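Local coordinates for Cow rumen GH26 endo-mannanase (PDB 6UEH), which probably hydrolyses internal beta-1,4-mannosidic linkages of mannans such as galactomannan, as an endo-mannanase of glycoside hydrolase family 26, at residues Trp239-Tyr250 / Lys280-Ile289. Numbering follows the deposited sequence.
Sequences WHINVPKDFDSY and KENDYWNEAI. With ACT (acetate ion), chain D.
Three hydrogen bonds, all from side chains of helix 280-301 to backbone carbonyls, join K280 and Y284 to segment 239-250. K280 NZ reaches F247 O at 2.8 Å and Y250 O at 2.6 Å, the latter in the carbonyl plane with a C=O...N angle of 153°. A bend at its third torsion turns the end of K280 back over F247, whose ring receives CE on one face; NZ stands 4.9 Å from the ring centroid, 20° off the normal, a cation-pi geometry. With an alanine at K280, F247 O and Y250 O would probably lose this donor, and the CE cover on the F247 face would go. Y284 OH donates to N242 O at 2.6 Å, while P244 CD lies over its ring. The E281 carboxylate passes obliquely by F247, with CD 3.4 Å from CE2, and its OE2 accepts a hydrogen bond from K270 N. In the family 26 TIM barrel, this places the loop following strand 234-238 against the start of the next barrel helix; at the barrel end of the loop H240 hydrogen-bonds D206 through ND1 and an acetate ion, probably from the crystallisation liquor, through NE2; H312 also hydrogen-bonds the acetate. Apolar contacts continue along the helix: I241 CD1 meets A288 CB at 3.7 Å, and the six-membered rings of W239 and W285 lie near parallel (25°) but slid apart, centroids 5.3 Å. One water links W239 NE1 to A288 O.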
loop_
_atom_site.group_PDB
_atom_site.type_symbol
_atom_site.label_atom_id
_atom_site.label_comp_id
_atom_site.label_asym_id
_atom_site.label_seq_id
_atom_site.Cartn_x
_atom_site.Cartn_y
_atom_site.Cartn_z
ATOM N N TRP A 239 12.986 8.664 5.834
ATOM C CA TRP A 239 14.221 9.425 5.685
ATOM C C TRP A 239 14.038 10.551 4.668
ATOM O O TRP A 239 14.417 10.410 3.508
ATOM C CB TRP A 239 15.361 8.491 5.260
ATOM C CG TRP A 239 16.724 9.115 5.195
ATOM C CD1 TRP A 239 17.217 10.113 5.989
ATOM C CD2 TRP A 239 17.775 8.776 4.280
ATOM N NE1 TRP A 239 18.510 10.413 5.624
ATOM C CE2 TRP A 239 18.874 9.608 4.576
ATOM C CE3 TRP A 239 17.891 7.850 3.237
ATOM C CZ2 TRP A 239 20.074 9.542 3.866
ATOM C CZ3 TRP A 239 19.084 7.784 2.535
ATOM C CH2 TRP A 239 20.158 8.626 2.853
ATOM N N HIS A 240 13.447 11.659 5.106
ATOM C CA HIS A 240 13.206 12.805 4.227
ATOM C C HIS A 240 14.490 13.581 3.938
ATOM O O HIS A 240 14.581 14.775 4.236
ATOM C CB HIS A 240 12.166 13.750 4.839
ATOM C CG HIS A 240 10.756 13.256 4.737
ATOM N ND1 HIS A 240 10.247 12.277 5.564
ATOM C CD2 HIS A 240 9.746 13.610 3.908
ATOM C CE1 HIS A 240 8.985 12.050 5.248
ATOM N NE2 HIS A 240 8.656 12.844 4.245
ATOM N N ILE A 241 15.472 12.908 3.345
ATOM C CA ILE A 241 16.762 13.533 3.083
ATOM C C ILE A 241 16.652 14.590 1.980
ATOM O O ILE A 241 16.229 14.304 0.857
ATOM C CB ILE A 241 17.839 12.475 2.712
ATOM C CG1 ILE A 241 19.168 13.153 2.363
ATOM C CG2 ILE A 241 17.362 11.558 1.585
ATOM C CD1 ILE A 241 19.798 13.901 3.525
ATOM N N ASN A 242 17.015 15.822 2.324
ATOM C CA ASN A 242 16.947 16.941 1.390
ATOM C C ASN A 242 18.193 17.069 0.520
ATOM O O ASN A 242 19.258 16.554 0.854
ATOM C CB ASN A 242 16.734 18.260 2.144
ATOM C CG ASN A 242 15.321 18.418 2.674
ATOM O OD1 ASN A 242 14.702 17.460 3.142
ATOM N ND2 ASN A 242 14.800 19.638 2.596
ATOM N N VAL A 243 18.045 17.767 -0.601
ATOM C CA VAL A 243 19.181 18.173 -1.419
ATOM C C VAL A 243 19.151 19.694 -1.532
ATOM O O VAL A 243 18.101 20.304 -1.328
ATOM C CB VAL A 243 19.147 17.532 -2.826
ATOM C CG1 VAL A 243 19.208 16.013 -2.726
ATOM C CG2 VAL A 243 17.907 17.982 -3.591
ATOM N N PRO A 244 20.301 20.319 -1.836
ATOM C CA PRO A 244 20.267 21.767 -2.068
ATOM C C PRO A 244 19.418 22.114 -3.287
ATOM O O PRO A 244 19.509 21.421 -4.299
ATOM C CB PRO A 244 21.738 22.126 -2.308
ATOM C CG PRO A 244 22.511 21.017 -1.672
ATOM C CD PRO A 244 21.675 19.789 -1.861
ATOM N N LYS A 245 18.594 23.153 -3.184
ATOM C CA LYS A 245 17.803 23.607 -4.322
ATOM C C LYS A 245 18.725 24.065 -5.444
ATOM O O LYS A 245 18.593 23.633 -6.588
ATOM C CB LYS A 245 16.863 24.745 -3.921
ATOM C CG LYS A 245 15.769 24.359 -2.943
ATOM C CD LYS A 245 14.892 25.565 -2.633
ATOM C CE LYS A 245 13.773 25.217 -1.667
ATOM N NZ LYS A 245 12.933 26.408 -1.360
ATOM N N ASP A 246 19.658 24.944 -5.096
ATOM C CA ASP A 246 20.669 25.425 -6.030
ATOM C C ASP A 246 21.927 24.572 -5.910
ATOM O O ASP A 246 22.856 24.915 -5.180
ATOM C CB ASP A 246 20.984 26.898 -5.762
ATOM C CG ASP A 246 22.046 27.452 -6.694
ATOM O OD1 ASP A 246 22.236 26.887 -7.791
ATOM O OD2 ASP A 246 22.683 28.461 -6.329
ATOM N N PHE A 247 21.950 23.455 -6.629
ATOM C CA PHE A 247 23.034 22.492 -6.499
ATOM C C PHE A 247 24.248 22.873 -7.342
ATOM O O PHE A 247 25.345 22.363 -7.119
ATOM C CB PHE A 247 22.547 21.094 -6.881
ATOM C CG PHE A 247 23.440 19.989 -6.395
ATOM C CD1 PHE A 247 23.571 19.734 -5.040
ATOM C CD2 PHE A 247 24.142 19.199 -7.291
ATOM C CE1 PHE A 247 24.388 18.716 -4.586
ATOM C CE2 PHE A 247 24.960 18.176 -6.843
ATOM C CZ PHE A 247 25.084 17.936 -5.489
ATOM N N ASP A 248 24.052 23.772 -8.303
ATOM C CA ASP A 248 25.144 24.214 -9.164
ATOM C C ASP A 248 26.209 24.974 -8.378
ATOM O O ASP A 248 27.404 24.786 -8.600
ATOM C CB ASP A 248 24.618 25.094 -10.302
ATOM C CG ASP A 248 23.806 24.314 -11.318
ATOM O OD1 ASP A 248 24.001 23.083 -11.422
ATOM O OD2 ASP A 248 22.975 24.931 -12.018
ATOM N N SER A 249 25.770 25.830 -7.459
ATOM C CA SER A 249 26.696 26.651 -6.686
ATOM C C SER A 249 27.138 25.944 -5.409
ATOM O O SER A 249 28.064 26.391 -4.733
ATOM C CB SER A 249 26.063 28.000 -6.341
ATOM O OG SER A 249 25.015 27.842 -5.403
ATOM N N TYR A 250 26.469 24.844 -5.081
ATOM C CA TYR A 250 26.806 24.083 -3.885
ATOM C C TYR A 250 28.169 23.411 -4.006
ATOM O O TYR A 250 28.535 22.902 -5.064
ATOM C CB TYR A 250 25.732 23.029 -3.598
ATOM C CG TYR A 250 26.106 22.063 -2.495
ATOM C CD1 TYR A 250 25.977 22.423 -1.159
ATOM C CD2 TYR A 250 26.587 20.792 -2.789
ATOM C CE1 TYR A 250 26.320 21.543 -0.145
ATOM C CE2 TYR A 250 26.934 19.908 -1.784
ATOM C CZ TYR A 250 26.797 20.288 -0.463
ATOM O OH TYR A 250 27.141 19.408 0.540
ATOM N N LYS A 280 29.290 15.276 -8.146
ATOM C CA LYS A 280 28.984 15.944 -6.886
ATOM C C LYS A 280 27.696 15.387 -6.284
ATOM O O LYS A 280 27.549 15.329 -5.062
ATOM C CB LYS A 280 28.871 17.458 -7.090
ATOM C CG LYS A 280 28.710 18.250 -5.799
ATOM C CD LYS A 280 28.872 19.741 -6.042
ATOM C CE LYS A 280 27.837 20.262 -7.025
ATOM N NZ LYS A 280 28.075 21.693 -7.363
ATOM N N GLU A 281 26.768 14.977 -7.147
ATOM C CA GLU A 281 25.543 14.324 -6.703
ATOM C C GLU A 281 25.871 13.073 -5.899
ATOM O O GLU A 281 25.305 12.839 -4.830
ATOM C CB GLU A 281 24.651 13.959 -7.894
ATOM C CG GLU A 281 23.803 15.105 -8.439
ATOM C CD GLU A 281 24.541 15.970 -9.439
ATOM O OE1 GLU A 281 25.766 15.784 -9.611
ATOM O OE2 GLU A 281 23.890 16.839 -10.060
ATOM N N ASN A 282 26.797 12.274 -6.420
ATOM C CA ASN A 282 27.200 11.039 -5.761
ATOM C C ASN A 282 27.940 11.304 -4.455
ATOM O O ASN A 282 27.743 10.595 -3.467
ATOM C CB ASN A 282 28.073 10.202 -6.697
ATOM C CG ASN A 282 28.512 8.895 -6.071
ATOM O OD1 ASN A 282 29.693 8.696 -5.789
ATOM N ND2 ASN A 282 27.560 7.994 -5.849
ATOM N N ASP A 283 28.793 12.326 -4.456
ATOM C CA ASP A 283 29.539 12.696 -3.260
ATOM C C ASP A 283 28.602 13.160 -2.146
ATOM O O ASP A 283 28.786 12.790 -0.985
ATOM C CB ASP A 283 30.562 13.789 -3.575
ATOM C CG ASP A 283 31.772 13.263 -4.329
ATOM O OD1 ASP A 283 32.002 12.034 -4.321
ATOM O OD2 ASP A 283 32.502 14.086 -4.919
ATOM N N TYR A 284 27.603 13.968 -2.496
ATOM C CA TYR A 284 26.630 14.412 -1.501
ATOM C C TYR A 284 25.808 13.241 -0.983
ATOM O O TYR A 284 25.636 13.081 0.227
ATOM C CB TYR A 284 25.683 15.480 -2.055
ATOM C CG TYR A 284 24.597 15.808 -1.055
ATOM C CD1 TYR A 284 24.877 16.584 0.064
ATOM C CD2 TYR A 284 23.309 15.307 -1.200
ATOM C CE1 TYR A 284 23.903 16.870 0.997
ATOM C CE2 TYR A 284 22.324 15.588 -0.268
ATOM C CZ TYR A 284 22.627 16.370 0.827
ATOM O OH TYR A 284 21.655 16.653 1.761
ATOM N N TRP A 285 25.291 12.441 -1.913
ATOM C CA TRP A 285 24.480 11.270 -1.597
ATOM C C TRP A 285 25.230 10.350 -0.634
ATOM O O TRP A 285 24.663 9.870 0.348
ATOM C CB TRP A 285 24.100 10.547 -2.901
ATOM C CG TRP A 285 23.222 9.317 -2.793
ATOM C CD1 TRP A 285 23.426 8.120 -3.418
ATOM C CD2 TRP A 285 21.995 9.177 -2.058
ATOM N NE1 TRP A 285 22.417 7.242 -3.110
ATOM C CE2 TRP A 285 21.527 7.864 -2.276
ATOM C CE3 TRP A 285 21.253 10.028 -1.230
ATOM C CZ2 TRP A 285 20.354 7.382 -1.696
ATOM C CZ3 TRP A 285 20.088 9.547 -0.656
ATOM C CH2 TRP A 285 19.652 8.235 -0.891
ATOM N N ASN A 286 26.516 10.141 -0.897
ATOM C CA ASN A 286 27.343 9.312 -0.024
ATOM C C ASN A 286 27.522 9.908 1.370
ATOM O O ASN A 286 27.535 9.178 2.360
ATOM C CB ASN A 286 28.708 9.062 -0.663
ATOM C CG ASN A 286 28.651 8.012 -1.756
ATOM O OD1 ASN A 286 27.776 7.145 -1.751
ATOM N ND2 ASN A 286 29.582 8.084 -2.699
ATOM N N GLU A 287 27.663 11.230 1.447
ATOM C CA GLU A 287 27.776 11.903 2.739
ATOM C C GLU A 287 26.492 11.754 3.546
ATOM O O GLU A 287 26.532 11.525 4.753
ATOM C CB GLU A 287 28.104 13.388 2.561
ATOM C CG GLU A 287 29.525 13.675 2.120
ATOM C CD GLU A 287 29.867 15.151 2.219
ATOM O OE1 GLU A 287 29.134 15.881 2.920
ATOM O OE2 GLU A 287 30.862 15.581 1.599
ATOM N N ALA A 288 25.353 11.886 2.872
ATOM C CA ALA A 288 24.059 11.730 3.527
ATOM C C ALA A 288 23.863 10.297 4.017
ATOM O O ALA A 288 23.361 10.069 5.118
ATOM C CB ALA A 288 22.934 12.129 2.583
ATOM N N ILE A 289 24.264 9.334 3.194
ATOM C CA ILE A 289 24.187 7.927 3.575
ATOM C C ILE A 289 25.084 7.648 4.782
ATOM O O ILE A 289 24.703 6.909 5.692
ATOM C CB ILE A 289 24.579 7.007 2.403
ATOM C CG1 ILE A 289 23.530 7.088 1.293
ATOM C CG2 ILE A 289 24.726 5.564 2.864
ATOM C CD1 ILE A 289 23.923 6.343 0.034
HETATM C C ACT D . 5.448 12.380 3.951
HETATM O O ACT D . 6.172 13.285 3.482
HETATM O OXT ACT D . 5.963 11.241 4.006
HETATM C CH3 ACT D . 4.050 12.648 4.423
HETATM O O HOH W 1 21.368 11.654 6.159
HETATM O O HOH W 2 26.419 20.849 -10.306
#